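Local coordinates for protein streptokinase domain B (Streptococcus dysgalactiae subsp. equisimilis, PDB 1QQR) that probably takes part in the non-proteolytic activation of plasminogen, as the central domain of the fibrinolytic activator streptokinase, at residues Asn20-Asp23 and Asp24-Pro27; Ser55-Asn58 and Lys59-Gly63. All coordinates share one frame; numbering follows the deposited sequence.

Contact 1 (Asn20-Asp23 and Asp24-Pro27); sequences NPDD and DFRP
Asp22 swings its carboxylate forward onto the start of Asp24, because a chi1 of 179° lays CG beside its own carbonyl carbon; at Asp24 a different rotamer keeps CG beside the backbone N. This brings the two carboxylates together, with Asp22 OD1 next to the Asp24 amide. Asp22 OD1 accepts a weak, bent hydrogen bond from Asp24 N at 2.7 Å, with an N-H...O angle of 120°. The same oxygen lies only 3.0 Å from Asp24 OD2, and the two carboxylate planes are turned 49° apart. Two like charges so near would be expected to repel, or to raise the proton affinity of one acid; Asp22 OD2 is hydrogen-bonded to Tyr64 OH, which would be expected to stabilise the charge. Phe25 brings its ring edge to Asp22, CD1 3.9 Å from OD1, and lies at the centre of an inverse gamma turn marked by a weak bond of 3.1 Å from Arg26 N to Asp24 O. The turn belongs to the exposed loop joining strands 8-18 and 33-38. Its anchor is the Phe25 ring, which rests on Phe16 and Pro18 of strand 8-18, meets Tyr64 of strand 64-76 edge-to-face and stacks on His61 just beyond helix 46-60.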
loop_
_atom_site.group_PDB
_atom_site.type_symbol
_atom_site.label_atom_id
_atom_site.label_comp_id
_atom_site.label_asym_id
_atom_site.label_seq_id
_atom_site.Cartn_x
_atom_site.Cartn_y
_atom_site.Cartn_z
ATOM N N ASN A 20 20.919 -6.320 -5.580
ATOM C CA ASN A 20 22.285 -5.842 -5.382
ATOM C C ASN A 20 22.246 -4.314 -5.589
ATOM O O ASN A 20 21.529 -3.814 -6.462
ATOM C CB ASN A 20 23.310 -6.565 -6.288
ATOM C CG ASN A 20 22.942 -6.550 -7.755
ATOM O OD1 ASN A 20 22.938 -5.498 -8.398
ATOM N ND2 ASN A 20 22.647 -7.731 -8.303
ATOM N N PRO A 21 23.011 -3.556 -4.772
ATOM C CA PRO A 21 23.116 -2.086 -4.769
ATOM C C PRO A 21 22.896 -1.286 -6.050
ATOM O O PRO A 21 23.213 -1.736 -7.147
ATOM C CB PRO A 21 24.504 -1.833 -4.167
ATOM C CG PRO A 21 25.248 -3.097 -4.461
ATOM C CD PRO A 21 24.210 -4.134 -4.137
ATOM N N ASP A 22 22.337 -0.091 -5.876
ATOM C CA ASP A 22 22.073 0.856 -6.958
ATOM C C ASP A 22 21.654 2.182 -6.319
ATOM O O ASP A 22 20.695 2.235 -5.550
ATOM C CB ASP A 22 20.960 0.357 -7.882
ATOM C CG ASP A 22 20.650 1.342 -9.013
ATOM O OD1 ASP A 22 20.493 2.554 -8.738
ATOM O OD2 ASP A 22 20.553 0.909 -10.180
ATOM N N ASP A 23 22.377 3.248 -6.643
ATOM C CA ASP A 23 22.098 4.569 -6.086
ATOM C C ASP A 23 20.718 5.134 -6.384
ATOM O O ASP A 23 20.079 5.697 -5.495
ATOM C CB ASP A 23 23.151 5.577 -6.554
ATOM C CG ASP A 23 24.519 5.295 -5.974
ATOM O OD1 ASP A 23 24.598 5.024 -4.753
ATOM O OD2 ASP A 23 25.512 5.352 -6.735
ATOM N N ASP A 24 20.262 4.999 -7.626
ATOM C CA ASP A 24 18.953 5.523 -8.015
ATOM C C ASP A 24 17.887 5.263 -6.957
ATOM O O ASP A 24 16.908 6.011 -6.854
ATOM C CB ASP A 24 18.521 4.923 -9.354
ATOM C CG ASP A 24 19.481 5.267 -10.480
ATOM O OD1 ASP A 24 19.706 6.477 -10.719
ATOM O OD2 ASP A 24 20.006 4.326 -11.122
ATOM N N PHE A 25 18.081 4.202 -6.175
ATOM C CA PHE A 25 17.143 3.866 -5.114
ATOM C C PHE A 25 17.545 4.595 -3.832
ATOM O O PHE A 25 18.093 4.006 -2.899
ATOM C CB PHE A 25 17.090 2.349 -4.890
ATOM C CG PHE A 25 16.431 1.598 -6.018
ATOM C CD1 PHE A 25 17.154 1.236 -7.150
ATOM C CD2 PHE A 25 15.073 1.301 -5.974
ATOM C CE1 PHE A 25 16.531 0.601 -8.220
ATOM C CE2 PHE A 25 14.443 0.668 -7.039
ATOM C CZ PHE A 25 15.172 0.317 -8.161
ATOM N N ARG A 26 17.274 5.899 -3.824
ATOM C CA ARG A 26 17.559 6.778 -2.696
ATOM C C ARG A 26 16.556 6.507 -1.566
ATOM O O ARG A 26 15.358 6.700 -1.733
ATOM C CB ARG A 26 17.433 8.241 -3.154
ATOM C CG ARG A 26 17.581 9.259 -2.034
ATOM C CD ARG A 26 17.173 10.679 -2.444
ATOM N NE ARG A 26 17.382 11.609 -1.334
ATOM C CZ ARG A 26 16.992 12.879 -1.321
ATOM N NH1 ARG A 26 16.358 13.399 -2.362
ATOM N NH2 ARG A 26 17.239 13.635 -0.260
ATOM N N PRO A 27 17.032 6.073 -0.393
ATOM C CA PRO A 27 16.055 5.819 0.674
ATOM C C PRO A 27 15.363 7.109 1.152
ATOM O O PRO A 27 15.914 8.205 1.041
ATOM C CB PRO A 27 16.898 5.156 1.761
ATOM C CG PRO A 27 18.239 5.812 1.592
ATOM C CD PRO A 27 18.418 5.902 0.085
#

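Contact 2 (Ser55-Asn58 and Lys59-Gly63); sequences SILN and KNHPG
Three backbone hydrogen bonds join Ser55-Asn58 to Lys59-His61, each from an amide to the carbonyl four residues earlier, and they form the last turn of an alpha-helix. Asn60 N to Ile56 O is almost straight, 3.0 Å long with an N-H...O angle of 178°, and runs nearly along the C=O axis. Lys59 N reaches Ser55 O at 3.2 Å. The final bond, His61 N to Leu57 O, is short at 2.7 Å yet more bent, at 146°, and His61 is the first residue to leave helical backbone angles. Pro62 follows with no amide hydrogen, and its N sits 3.4 Å from Asn58 O, where the next helical bond would have formed.

Van der Waals contacts of side chains follow the same spacing. Leu57, with CG anti to its backbone N (chi1 -180°), carries CD1 to within 3.8 Å of His61 CB; the two side chains cross at about a right angle, and CD1 meets the imidazole obliquely. Ile56 and Asn60 run side by side in the same direction, Ile56 CG2 lying 3.6 Å from Asn60 ND2. Lys59 begins by packing CG against Ser55 O at 3.5 Å, then extends fully away from the helix. On the inner side, Ile56 and Leu57 lean on Phe16 of strand 8-18, and Ile56 also touches Tyr12.

Among the side chains, Ser55 OG is hydrogen-bonded to Gln52 O one turn back. The chemistry is consistent with a helix end favoured by the following proline, which has no amide hydrogen for the next bond: amides from Lys59 to His61 are satisfied within the helix, and the chain turns through Gly63, at positive phi, into strand 64-76.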
loop_
_atom_site.group_PDB
_atom_site.type_symbol
_atom_site.label_atom_id
_atom_site.label_comp_id
_atom_site.label_asym_id
_atom_site.label_seq_id
_atom_site.Cartn_x
_atom_site.Cartn_y
_atom_site.Cartn_z
ATOM N N SER A 55 3.744 -1.248 -12.437
ATOM C CA SER A 55 3.629 -0.052 -13.257
ATOM C C SER A 55 4.371 1.123 -12.615
ATOM O O SER A 55 5.025 1.910 -13.310
ATOM C CB SER A 55 2.153 0.284 -13.540
ATOM O OG SER A 55 1.585 1.172 -12.592
ATOM N N ILE A 56 4.303 1.245 -11.295
ATOM C CA ILE A 56 5.021 2.331 -10.639
ATOM C C ILE A 56 6.525 2.114 -10.823
ATOM O O ILE A 56 7.269 3.064 -11.084
ATOM C CB ILE A 56 4.686 2.385 -9.158
ATOM C CG1 ILE A 56 3.271 2.944 -8.994
ATOM C CG2 ILE A 56 5.727 3.203 -8.416
ATOM C CD1 ILE A 56 2.780 2.983 -7.588
ATOM N N LEU A 57 6.955 0.855 -10.699
ATOM C CA LEU A 57 8.356 0.482 -10.870
ATOM C C LEU A 57 8.824 0.847 -12.284
ATOM O O LEU A 57 9.927 1.346 -12.463
ATOM C CB LEU A 57 8.555 -1.030 -10.642
ATOM C CG LEU A 57 10.013 -1.496 -10.797
ATOM C CD1 LEU A 57 10.884 -0.786 -9.739
ATOM C CD2 LEU A 57 10.118 -3.012 -10.637
ATOM N N ASN A 58 7.987 0.601 -13.283
ATOM C CA ASN A 58 8.344 0.933 -14.658
ATOM C C ASN A 58 8.621 2.420 -14.802
ATOM O O ASN A 58 9.650 2.803 -15.349
ATOM C CB ASN A 58 7.228 0.529 -15.632
ATOM C CG ASN A 58 7.151 -0.978 -15.846
ATOM O OD1 ASN A 58 6.179 -1.488 -16.420
ATOM N ND2 ASN A 58 8.179 -1.700 -15.392
ATOM N N LYS A 59 7.721 3.262 -14.300
ATOM C CA LYS A 59 7.914 4.704 -14.419
ATOM C C LYS A 59 9.152 5.210 -13.698
ATOM O O LYS A 59 9.979 5.880 -14.299
ATOM C CB LYS A 59 6.707 5.472 -13.889
ATOM C CG LYS A 59 5.395 5.152 -14.572
ATOM C CD LYS A 59 4.254 5.980 -13.952
ATOM C CE LYS A 59 2.889 5.635 -14.547
ATOM N NZ LYS A 59 1.793 6.455 -13.940
ATOM N N ASN A 60 9.292 4.889 -12.417
ATOM C CA ASN A 60 10.438 5.375 -11.650
ATOM C C ASN A 60 11.748 4.647 -11.860
ATOM O O ASN A 60 12.804 5.239 -11.695
ATOM C CB ASN A 60 10.136 5.359 -10.155
ATOM C CG ASN A 60 8.917 6.172 -9.799
ATOM O OD1 ASN A 60 8.634 7.200 -10.414
ATOM N ND2 ASN A 60 8.198 5.728 -8.782
ATOM N N HIS A 61 11.695 3.368 -12.212
ATOM C CA HIS A 61 12.926 2.614 -12.387
ATOM C C HIS A 61 12.917 1.693 -13.589
ATOM O O HIS A 61 12.870 0.463 -13.455
ATOM C CB HIS A 61 13.215 1.820 -11.124
ATOM C CG HIS A 61 13.334 2.671 -9.901
ATOM N ND1 HIS A 61 12.340 2.753 -8.950
ATOM C CD2 HIS A 61 14.332 3.477 -9.471
ATOM C CE1 HIS A 61 12.723 3.570 -7.985
ATOM N NE2 HIS A 61 13.928 4.022 -8.278
ATOM N N PRO A 62 12.975 2.284 -14.793
ATOM C CA PRO A 62 12.974 1.522 -16.045
ATOM C C PRO A 62 14.179 0.564 -16.035
ATOM O O PRO A 62 15.273 0.916 -15.583
ATOM C CB PRO A 62 13.065 2.620 -17.104
ATOM C CG PRO A 62 13.920 3.651 -16.423
ATOM C CD PRO A 62 13.330 3.699 -15.032
ATOM N N GLY A 63 13.970 -0.656 -16.503
ATOM C CA GLY A 63 15.050 -1.625 -16.484
ATOM C C GLY A 63 14.965 -2.615 -15.325
ATOM O O GLY A 63 15.655 -3.640 -15.342
#

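Along the chain from the N terminus, strand 8-18 runs into the loop in which contact 1 folds the chain locally at Asp22-Arg26. Strands 33-38 and 43-45 follow, then helix 46-60, whose last turn and exit form contact 2. Each contact closes within a single continuous run of residues, and they come in series, neither nested nor crossed. Although their centres are about 14 Å apart, they meet directly where Phe25 CZ packs 3.5 Å from His61 CG. Through this meeting the loop after strand 8-18 is joined to the end of the helix, beside the start of strand 64-76.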